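Local coordinates for Mlr6093 protein (Mesorhizobium loti, PDB 2QJ8) that is probably a zinc-dependent hydrolase of the succinylglutamate desuccinylase/aspartoacylase family, acting on ester or non-peptide amide bonds, at residues Ser262-Ile267 and Ala296-Arg301; Glu269-Val274 and Gly281-Val286. All coordinates share one frame; numbering follows the deposited sequence.

Interaction 1: residues Ser262-Ile267 and Ala296-Arg301; sequences SPSPGI and ASIDIR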
ATOM      1  N   SER A 262     -11.223  -0.196 -16.188  1.00 30.41           N
ATOM      2  CA  SER A 262     -12.013  -1.386 -16.049  1.00 30.50           C
ATOM      3  C   SER A 262     -13.358  -1.114 -16.743  1.00 30.35           C
ATOM      4  O   SER A 262     -13.919  -0.036 -16.582  1.00 30.07           O
ATOM      5  CB  SER A 262     -12.262  -1.689 -14.577  1.00 32.93           C
ATOM      6  OG  SER A 262     -12.851  -0.567 -13.921  1.00 37.24           O
ATOM      7  N   PRO A 263     -13.890  -2.091 -17.492  1.00 28.66           N
ATOM      8  CA  PRO A 263     -15.168  -1.879 -18.161  1.00 30.42           C
ATOM      9  C   PRO A 263     -16.384  -2.064 -17.235  1.00 30.40           C
ATOM     10  O   PRO A 263     -17.498  -1.704 -17.619  1.00 33.43           O
ATOM     11  CB  PRO A 263     -15.170  -2.984 -19.206  1.00 30.35           C
ATOM     12  CG  PRO A 263     -14.456  -4.107 -18.512  1.00 28.05           C
ATOM     13  CD  PRO A 263     -13.370  -3.450 -17.743  1.00 28.55           C
ATOM     14  N   SER A 264     -16.173  -2.671 -16.064  1.00 31.09           N
ATOM     15  CA  SER A 264     -17.237  -2.980 -15.110  1.00 30.12           C
ATOM     16  C   SER A 264     -16.614  -3.164 -13.734  1.00 29.45           C
ATOM     17  O   SER A 264     -15.392  -3.172 -13.629  1.00 29.55           O
ATOM     18  CB  SER A 264     -18.039  -4.220 -15.590  1.00 29.96           C
ATOM     19  OG  SER A 264     -17.228  -5.309 -16.001  1.00 31.63           O
ATOM     20  N   PRO A 265     -17.430  -3.209 -12.664  1.00 27.38           N
ATOM     21  CA  PRO A 265     -16.825  -3.422 -11.358  1.00 26.22           C
ATOM     22  C   PRO A 265     -16.378  -4.871 -11.137  1.00 24.98           C
ATOM     23  O   PRO A 265     -16.953  -5.783 -11.702  1.00 23.40           O
ATOM     24  CB  PRO A 265     -17.952  -3.058 -10.378  1.00 26.99           C
ATOM     25  CG  PRO A 265     -19.181  -3.336 -11.117  1.00 25.91           C
ATOM     26  CD  PRO A 265     -18.885  -2.992 -12.549  1.00 27.08           C
ATOM     27  N   GLY A 266     -15.344  -5.054 -10.319  1.00 24.40           N
ATOM     28  CA  GLY A 266     -14.824  -6.399 -10.005  1.00 24.49           C
ATOM     29  C   GLY A 266     -13.501  -6.328  -9.256  1.00 23.95           C
ATOM     30  O   GLY A 266     -13.092  -5.254  -8.812  1.00 22.16           O
ATOM     31  N   ILE A 267     -12.808  -7.461  -9.151  1.00 24.05           N
ATOM     32  CA  ILE A 267     -11.463  -7.481  -8.545  1.00 22.69           C
ATOM     33  C   ILE A 267     -10.442  -7.354  -9.674  1.00 22.59           C
ATOM     34  O   ILE A 267     -10.375  -8.209 -10.555  1.00 23.63           O
ATOM     35  CB  ILE A 267     -11.164  -8.767  -7.760  1.00 23.57           C
ATOM     36  CG1 ILE A 267     -12.126  -8.941  -6.609  1.00 25.72           C
ATOM     37  CG2 ILE A 267      -9.754  -8.728  -7.159  1.00 22.47           C
ATOM     38  CD1 ILE A 267     -12.114 -10.352  -6.064  1.00 27.10           C
ATOM     39  N   ALA A 296     -17.005 -15.696 -16.237  1.00 32.89           N
ATOM     40  CA  ALA A 296     -15.627 -15.580 -16.742  1.00 31.92           C
ATOM     41  C   ALA A 296     -15.031 -14.213 -16.404  1.00 30.23           C
ATOM     42  O   ALA A 296     -15.761 -13.228 -16.225  1.00 30.52           O
ATOM     43  CB  ALA A 296     -15.579 -15.809 -18.288  1.00 33.03           C
ATOM     44  N   SER A 297     -13.707 -14.188 -16.269  1.00 28.16           N
ATOM     45  CA  SER A 297     -12.973 -12.959 -16.006  0.50 29.43           C
ATOM     46  C   SER A 297     -12.791 -12.186 -17.319  1.00 29.09           C
ATOM     47  O   SER A 297     -12.794 -12.789 -18.420  1.00 30.44           O
ATOM     48  CB  SER A 297     -11.615 -13.255 -15.365  0.50 28.79           C
ATOM     49  OG  SER A 297     -10.819 -14.065 -16.206  0.50 29.12           O
ATOM     50  N   ILE A 298     -12.625 -10.868 -17.191  1.00 28.32           N
ATOM     51  CA  ILE A 298     -12.474  -9.931 -18.305  1.00 28.08           C
ATOM     52  C   ILE A 298     -11.026  -9.495 -18.432  1.00 26.37           C
ATOM     53  O   ILE A 298     -10.441  -9.043 -17.462  1.00 24.58           O
ATOM     54  CB  ILE A 298     -13.373  -8.671 -18.050  1.00 29.74           C
ATOM     55  CG1 ILE A 298     -14.868  -9.047 -18.103  1.00 29.96           C
ATOM     56  CG2 ILE A 298     -13.067  -7.518 -19.022  1.00 22.78           C
ATOM     57  CD1 ILE A 298     -15.799  -8.023 -17.470  1.00 30.05           C
ATOM     58  N   ASP A 299     -10.456  -9.650 -19.620  1.00 27.13           N
ATOM     59  CA  ASP A 299      -9.094  -9.173 -19.921  1.00 28.43           C
ATOM     60  C   ASP A 299      -9.089  -7.682 -20.262  1.00 27.19           C
ATOM     61  O   ASP A 299      -9.994  -7.195 -20.958  1.00 26.18           O
ATOM     62  CB  ASP A 299      -8.520  -9.904 -21.118  1.00 29.37           C
ATOM     63  CG  ASP A 299      -8.421 -11.367 -20.900  1.00 33.30           C
ATOM     64  OD1 ASP A 299      -7.939 -11.780 -19.820  1.00 29.50           O
ATOM     65  OD2 ASP A 299      -8.804 -12.102 -21.836  1.00 34.30           O
ATOM     66  N   ILE A 300      -8.074  -6.974 -19.758  1.00 27.19           N
ATOM     67  CA  ILE A 300      -7.872  -5.537 -20.012  1.00 27.06           C
ATOM     68  C   ILE A 300      -6.539  -5.447 -20.791  1.00 28.24           C
ATOM     69  O   ILE A 300      -5.468  -5.705 -20.232  1.00 25.19           O
ATOM     70  CB  ILE A 300      -7.849  -4.701 -18.705  1.00 28.83           C
ATOM     71  CG1 ILE A 300      -9.137  -4.918 -17.881  1.00 24.30           C
ATOM     72  CG2 ILE A 300      -7.635  -3.206 -19.048  1.00 25.59           C
ATOM     73  CD1 ILE A 300      -9.133  -4.293 -16.541  1.00 25.28           C
ATOM     74  N   ARG A 301      -6.617  -5.103 -22.081  1.00 26.74           N
ATOM     75  CA  ARG A 301      -5.454  -5.120 -22.970  1.00 26.98           C
ATOM     76  C   ARG A 301      -4.878  -3.752 -23.385  1.00 26.11           C
ATOM     77  O   ARG A 301      -5.618  -2.767 -23.540  1.00 23.09           O
ATOM     78  CB  ARG A 301      -5.817  -5.899 -24.231  1.00 27.83           C
ATOM     79  CG  ARG A 301      -6.090  -7.374 -24.013  1.00 29.96           C
ATOM     80  CD  ARG A 301      -6.675  -8.022 -25.250  1.00 31.87           C
ATOM     81  NE  ARG A 301      -6.983  -9.423 -24.966  1.00 31.72           N
ATOM     82  CZ  ARG A 301      -6.155 -10.461 -25.116  1.00 36.20           C
ATOM     83  NH1 ARG A 301      -4.915 -10.326 -25.557  1.00 32.61           N
ATOM     84  NH2 ARG A 301      -6.569 -11.684 -24.796  1.00 40.93           N
TER

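Interaction 2: residues Glu269-Val274 and Gly281-Val286; sequences EPRCSV and GDVVGV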
ATOM      1  N   GLU A 269      -6.835  -7.590 -11.131  1.00 21.73           N
ATOM      2  CA  GLU A 269      -5.623  -8.336 -10.875  1.00 22.42           C
ATOM      3  C   GLU A 269      -4.571  -7.847 -11.864  1.00 22.82           C
ATOM      4  O   GLU A 269      -4.740  -8.076 -13.055  1.00 22.80           O
ATOM      5  CB  GLU A 269      -5.857  -9.828 -11.099  1.00 21.49           C
ATOM      6  CG  GLU A 269      -4.568 -10.643 -10.992  1.00 24.34           C
ATOM      7  CD  GLU A 269      -4.734 -12.074 -11.327  1.00 22.85           C
ATOM      8  OE1 GLU A 269      -5.850 -12.536 -11.595  1.00 27.02           O
ATOM      9  OE2 GLU A 269      -3.709 -12.754 -11.332  1.00 26.79           O
ATOM     10  N   PRO A 270      -3.475  -7.219 -11.383  1.00 22.70           N
ATOM     11  CA  PRO A 270      -2.448  -6.830 -12.335  1.00 23.88           C
ATOM     12  C   PRO A 270      -1.748  -8.059 -12.975  1.00 23.60           C
ATOM     13  O   PRO A 270      -1.601  -9.089 -12.340  1.00 25.75           O
ATOM     14  CB  PRO A 270      -1.463  -6.028 -11.488  1.00 22.94           C
ATOM     15  CG  PRO A 270      -1.648  -6.522 -10.114  1.00 24.78           C
ATOM     16  CD  PRO A 270      -3.101  -6.860 -10.004  1.00 23.55           C
ATOM     17  N   ARG A 271      -1.385  -7.928 -14.238  1.00 24.90           N
ATOM     18  CA  ARG A 271      -0.677  -8.970 -14.998  1.00 26.01           C
ATOM     19  C   ARG A 271       0.654  -8.429 -15.605  1.00 28.19           C
ATOM     20  O   ARG A 271       1.195  -9.004 -16.525  1.00 32.36           O
ATOM     21  CB  ARG A 271      -1.635  -9.557 -16.032  1.00 25.46           C
ATOM     22  CG  ARG A 271      -2.741 -10.461 -15.450  1.00 28.55           C
ATOM     23  CD  ARG A 271      -2.170 -11.863 -15.152  1.00 32.72           C
ATOM     24  NE  ARG A 271      -3.107 -12.787 -14.512  1.00 35.15           N
ATOM     25  CZ  ARG A 271      -4.053 -13.513 -15.121  1.00 35.95           C
ATOM     26  NH1 ARG A 271      -4.270 -13.443 -16.437  1.00 45.73           N
ATOM     27  NH2 ARG A 271      -4.825 -14.315 -14.386  1.00 34.70           N
ATOM     28  N   CYS A 272       1.190  -7.340 -15.049  1.00 28.02           N
ATOM     29  CA  CYS A 272       2.452  -6.767 -15.486  1.00 30.50           C
ATOM     30  C   CYS A 272       2.948  -5.848 -14.380  1.00 30.88           C
ATOM     31  O   CYS A 272       2.180  -5.461 -13.489  1.00 32.39           O
ATOM     32  CB  CYS A 272       2.308  -6.025 -16.832  1.00 31.53           C
ATOM     33  SG  CYS A 272       1.204  -4.652 -16.742  1.00 38.19           S
ATOM     34  N   SER A 273       4.237  -5.531 -14.421  1.00 30.82           N
ATOM     35  CA  SER A 273       4.895  -4.702 -13.413  1.00 29.01           C
ATOM     36  C   SER A 273       5.351  -3.382 -13.973  1.00 27.23           C
ATOM     37  O   SER A 273       5.494  -3.249 -15.179  1.00 27.89           O
ATOM     38  CB  SER A 273       6.116  -5.445 -12.877  1.00 31.51           C
ATOM     39  OG  SER A 273       5.722  -6.602 -12.173  1.00 32.20           O
ATOM     40  N   VAL A 274       5.595  -2.404 -13.092  1.00 25.22           N
ATOM     41  CA  VAL A 274       6.103  -1.094 -13.525  1.00 26.69           C
ATOM     42  C   VAL A 274       7.423  -1.321 -14.285  1.00 24.74           C
ATOM     43  O   VAL A 274       8.182  -2.188 -13.919  1.00 25.69           O
ATOM     44  CB  VAL A 274       6.255  -0.110 -12.349  1.00 27.19           C
ATOM     45  CG1 VAL A 274       7.082   1.093 -12.751  1.00 24.45           C
ATOM     46  CG2 VAL A 274       4.862   0.304 -11.836  1.00 25.70           C
ATOM     47  N   GLY A 281      -1.998  -5.129 -27.627  1.00 29.06           N
ATOM     48  CA  GLY A 281      -2.863  -6.270 -27.353  1.00 28.06           C
ATOM     49  C   GLY A 281      -2.508  -7.129 -26.142  1.00 28.40           C
ATOM     50  O   GLY A 281      -3.275  -8.003 -25.813  1.00 26.34           O
ATOM     51  N   ASP A 282      -1.366  -6.911 -25.482  1.00 27.05           N
ATOM     52  CA  ASP A 282      -1.015  -7.706 -24.294  1.00 25.77           C
ATOM     53  C   ASP A 282      -1.978  -7.452 -23.151  1.00 27.48           C
ATOM     54  O   ASP A 282      -2.412  -6.311 -22.945  1.00 24.18           O
ATOM     55  CB  ASP A 282       0.399  -7.383 -23.775  1.00 26.94           C
ATOM     56  CG  ASP A 282       1.500  -8.037 -24.577  1.00 28.41           C
ATOM     57  OD1 ASP A 282       1.227  -8.780 -25.533  1.00 29.56           O
ATOM     58  OD2 ASP A 282       2.677  -7.802 -24.234  1.00 30.11           O
ATOM     59  N   VAL A 283      -2.292  -8.515 -22.408  1.00 26.61           N
ATOM     60  CA  VAL A 283      -3.150  -8.408 -21.228  1.00 27.22           C
ATOM     61  C   VAL A 283      -2.318  -7.728 -20.132  1.00 28.64           C
ATOM     62  O   VAL A 283      -1.253  -8.232 -19.745  1.00 27.05           O
ATOM     63  CB  VAL A 283      -3.656  -9.787 -20.763  1.00 26.82           C
ATOM     64  CG1 VAL A 283      -4.463  -9.680 -19.459  1.00 26.63           C
ATOM     65  CG2 VAL A 283      -4.492 -10.451 -21.879  1.00 23.87           C
ATOM     66  N   VAL A 284      -2.791  -6.566 -19.691  1.00 25.57           N
ATOM     67  CA  VAL A 284      -2.145  -5.780 -18.653  1.00 27.69           C
ATOM     68  C   VAL A 284      -2.741  -6.163 -17.289  1.00 25.96           C
ATOM     69  O   VAL A 284      -2.044  -6.137 -16.297  1.00 27.70           O
ATOM     70  CB  VAL A 284      -2.202  -4.250 -18.995  1.00 27.48           C
ATOM     71  CG1 VAL A 284      -1.852  -3.386 -17.798  1.00 31.04           C
ATOM     72  CG2 VAL A 284      -1.267  -3.965 -20.183  1.00 24.37           C
ATOM     73  N   GLY A 285      -4.015  -6.543 -17.267  1.00 25.91           N
ATOM     74  CA  GLY A 285      -4.671  -7.011 -16.074  1.00 24.66           C
ATOM     75  C   GLY A 285      -5.948  -7.741 -16.410  1.00 23.54           C
ATOM     76  O   GLY A 285      -6.388  -7.759 -17.565  1.00 24.86           O
ATOM     77  N   VAL A 286      -6.516  -8.367 -15.394  1.00 23.38           N
ATOM     78  CA  VAL A 286      -7.738  -9.146 -15.505  0.50 22.81           C
ATOM     79  C   VAL A 286      -8.751  -8.650 -14.465  1.00 23.24           C
ATOM     80  O   VAL A 286      -8.361  -8.317 -13.354  1.00 23.14           O
ATOM     81  CB  VAL A 286      -7.407 -10.648 -15.308  0.50 23.12           C
ATOM     82  CG1 VAL A 286      -8.658 -11.482 -15.135  0.50 21.72           C
ATOM     83  CG2 VAL A 286      -6.580 -11.162 -16.482  0.50 21.82           C
TER
HETATM   84  O   HOH W   1       0.835  -9.660 -19.891  1.00 47.11           O

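Interaction 1: residues Ser262-Ile267 and Ala296-Arg301
Ser262 and Ile300 bring the two backbones no nearer than 7.1 Å between their CA atoms, and no hydrogen bond joins the segment leading into strand 266-270 to the strand 298-301; the contact is made mainly by side chains, with one methyl resting against the backbone of Ser262. Pro263 turns its ring toward the strand, and its CG lies 3.7 Å from CG2 of Ile298, the two side chains sliding past each other in opposite directions. Ile298 meets residues 263-264 with both of its branches. Its CG1 stands anti to the carbonyl carbon (chi1 -67°), and the extended arm beyond it carries CD1 to 3.4 Å from OG of Ser264, while CG2 is left to meet the proline. Two residues on, Ile300 points the same way with a similar shape, and its CD1 ends 4.1 Å from CA of Ser262. CG1 of Ile300 also lies 4.5 Å from CD of Pro263, so the proline ring is approached by both isoleucines. The hydroxyl of Ser262 is occupied elsewhere, bonded to the carbonyl of Gln318. Between the two segments runs the strand 283-288, whose Leu287 touches Ser264 and shares a backbone hydrogen bond with Ile298. With 162 Å² buried and nothing but van der Waals contacts, the association rests on the fit of proline and isoleucine surfaces and supplies no polar bond between the two segments.

Interaction 2: residues Glu269-Val274 and Gly281-Val286
An antiparallel pairing of the strands 266-270 and 283-288, next to a classic beta bulge, joins Glu269-Arg271 to Val284-Val286. Glu269 and Val286 form a hydrogen-bonded pair: the amide N of Glu269 donates to O of Val286 at 2.8 Å, nearly in line with the carbonyl, and N of Val286 returns a bond of 3.0 Å to O of Glu269. Pro270 faces Gly285 as the non-hydrogen-bonded pair. One further backbone bond, just past the strand end, runs from Arg271 N to Val284 O at 2.8 Å and reaches the carbonyl obliquely, its donor tilted 34° from the carbonyl plane. The side chain of Arg271, bent at chi2 (-79°), lies on the face of the sheet that carries Glu269 and Val286; in the conformer given, the valine sits over one face of the guanidinium, displaced toward its rim. NE of Arg271 makes a weak, salt-bridging bond of 3.2 Å to OE2 of Glu269, which also meets Arg67 of the second subunit; OE1 of Glu269 accepts a bond from His288. Past the strand end, SG of Cys272 touches CG1 of Val284 at 3.5 Å. On the other edge of the strand 283-288, Val284 and Gly285 both face Ile300, the two-against-one pairing that defines a classic bulge in an antiparallel sheet.

Overall arrangement
Both interactions belong to the four-stranded antiparallel sheet in the order 298-301, 283-288, 266-270, 315-317. Interaction 2 joins neighbouring strands in its middle, whereas interaction 1 spans the strand between, linking the outer strand 298-301 to the segment leading into 266-270. Their chemistry differs accordingly: backbone bonds across the strands in interaction 2, with a salt bridge inside 269-274, and mostly apolar van der Waals contacts in interaction 1. Each is partly buried, mixing buried residues with surface ones. Ile300 connects them, its O lying 2.9 Å from N of Val284 in a probable hydrogen bond, while Arg301 NH1 reaches Gly281 O and Arg301 packs on Val283. Glu269 additionally carries interaction 2 to the second subunit.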